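Local structure of D-alanine--D-alanine ligase (Acinetobacter baumannii ACICU, 5D8D) at residues G73-Q76 with G77-W81. The protein catalyses the ATP-dependent joining of two D-alanine molecules into D-alanyl-D-alanine, a building block for peptidoglycan in the bacterial cell wall. Sequence-based numbering, arbitrary orientation.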
loop_
_atom_site.group_PDB
_atom_site.type_symbol
_atom_site.label_atom_id
_atom_site.label_comp_id
_atom_site.label_asym_id
_atom_site.label_seq_id
_atom_site.Cartn_x
_atom_site.Cartn_y
_atom_site.Cartn_z
ATOM N N GLY A 73 -5.516 4.705 1.535
ATOM C CA GLY A 73 -5.688 4.283 0.125
ATOM C C GLY A 73 -7.134 3.974 -0.286
ATOM O O GLY A 73 -7.430 3.861 -1.461
ATOM N N GLN A 74 -8.046 3.908 0.676
ATOM C CA GLN A 74 -9.398 3.587 0.377
ATOM C C GLN A 74 -10.147 4.677 -0.394
ATOM O O GLN A 74 -10.738 4.416 -1.428
ATOM C CB GLN A 74 -10.149 3.340 1.662
ATOM C CG GLN A 74 -9.648 2.144 2.439
ATOM C CD GLN A 74 -10.597 1.691 3.501
ATOM O OE1 GLN A 74 -10.247 0.834 4.276
ATOM N NE2 GLN A 74 -11.820 2.191 3.500
ATOM N N ILE A 75 -10.160 5.894 0.121
ATOM C CA ILE A 75 -10.879 6.950 -0.564
ATOM C C ILE A 75 -10.147 7.277 -1.866
ATOM O O ILE A 75 -10.795 7.647 -2.836
ATOM C CB ILE A 75 -11.109 8.209 0.319
ATOM C CG1 ILE A 75 -12.129 9.193 -0.304
ATOM C CG2 ILE A 75 -9.796 8.964 0.540
ATOM C CD1 ILE A 75 -13.552 8.699 -0.413
ATOM N N GLN A 76 -8.816 7.145 -1.888
ATOM C CA GLN A 76 -8.023 7.376 -3.122
ATOM C C GLN A 76 -8.354 6.284 -4.165
ATOM O O GLN A 76 -8.404 6.539 -5.361
ATOM C CB GLN A 76 -6.538 7.320 -2.822
ATOM C CG GLN A 76 -5.949 8.426 -1.934
ATOM C CD GLN A 76 -6.373 8.360 -0.484
ATOM O OE1 GLN A 76 -6.918 7.380 -0.038
ATOM N NE2 GLN A 76 -6.144 9.414 0.245
ATOM N N GLY A 77 -8.599 5.062 -3.684
ATOM C CA GLY A 77 -9.104 3.968 -4.513
ATOM C C GLY A 77 -10.362 4.357 -5.263
ATOM O O GLY A 77 -10.425 4.231 -6.518
ATOM N N VAL A 78 -11.354 4.870 -4.523
ATOM C CA VAL A 78 -12.625 5.255 -5.185
ATOM C C VAL A 78 -12.419 6.391 -6.171
ATOM O O VAL A 78 -13.008 6.402 -7.258
ATOM C CB VAL A 78 -13.904 5.464 -4.276
ATOM C CG1 VAL A 78 -13.809 4.811 -2.895
ATOM C CG2 VAL A 78 -14.349 6.897 -4.201
ATOM N N LEU A 79 -11.563 7.319 -5.811
ATOM C CA LEU A 79 -11.344 8.454 -6.657
ATOM C C LEU A 79 -10.656 8.042 -7.951
ATOM O O LEU A 79 -11.020 8.546 -9.006
ATOM C CB LEU A 79 -10.553 9.534 -5.922
ATOM C CG LEU A 79 -11.343 10.216 -4.821
ATOM C CD1 LEU A 79 -10.358 10.933 -3.962
ATOM C CD2 LEU A 79 -12.367 11.214 -5.363
ATOM N N GLU A 80 -9.673 7.146 -7.871
ATOM C CA GLU A 80 -9.046 6.571 -9.075
ATOM C C GLU A 80 -10.099 5.862 -9.956
ATOM O O GLU A 80 -10.180 6.140 -11.153
ATOM C CB GLU A 80 -7.937 5.583 -8.701
ATOM C CG GLU A 80 -6.687 6.177 -8.048
ATOM C CD GLU A 80 -5.893 7.071 -8.972
ATOM O OE1 GLU A 80 -6.149 7.042 -10.193
ATOM O OE2 GLU A 80 -5.021 7.822 -8.467
ATOM N N TRP A 81 -10.913 5.002 -9.338
ATOM C CA TRP A 81 -11.973 4.251 -10.008
ATOM C C TRP A 81 -12.939 5.159 -10.766
ATOM O O TRP A 81 -13.237 4.925 -11.927
ATOM C CB TRP A 81 -12.742 3.416 -8.973
ATOM C CG TRP A 81 -13.622 2.429 -9.573
ATOM C CD1 TRP A 81 -14.970 2.513 -9.685
ATOM C CD2 TRP A 81 -13.244 1.193 -10.192
ATOM N NE1 TRP A 81 -15.470 1.406 -10.316
ATOM C CE2 TRP A 81 -14.428 0.585 -10.658
ATOM C CE3 TRP A 81 -12.023 0.557 -10.424
ATOM C CZ2 TRP A 81 -14.426 -0.650 -11.338
ATOM C CZ3 TRP A 81 -12.019 -0.645 -11.108
ATOM C CH2 TRP A 81 -13.215 -1.244 -11.544
#
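G77 N donates to G73 O at 2.8 Å, closing the first turn of helix 74-81 on its N-cap residue. At the positive phi of G73 (97°) there is no room for a CB beside the carbonyl O of the preceding residue, and glycine, having none, fits. The bonds V78 N to Q74 O, L79 N to I75 O and E80 N to Q76 O, the last at 2.9 Å and nearly straight (167°), continue the i to i+4 pattern. The tightly packed part lies along these carbonyls. L79, whose CG stands anti to its carbonyl carbon (chi1 -70°), lays CG 3.3 Å from I75 O and brings CD1 alongside I75 CG1 at 4.4 Å. On the neighbouring side of the helix, V78 CG1 comes 3.4 Å from Q74 O, while its other branch, CG2, meets I75 CD1. I75 and L79 both rest on I63 of strand 60-63, so branched apolar side chains suit the face turned to the sheet. Q76 bends at chi2, and E80, partly exposed, is held close at its stem, CG 3.2 Å from Q76 O; Q76 NE2 bonds to G70 O, satisfying the NH2 end of this buried side chain, and E80 OE2 to Y86 OH. The loose side is that of W81, partly exposed, whose side chain makes no contact with 73-76 and packs on V52 of the second subunit, as I75 does on W81 of that subunit. A helix with glycine at its N-cap position thus packs on the parallel sheet of the Rossmann-like N-terminal domain of D-Ala-D-Ala ligases.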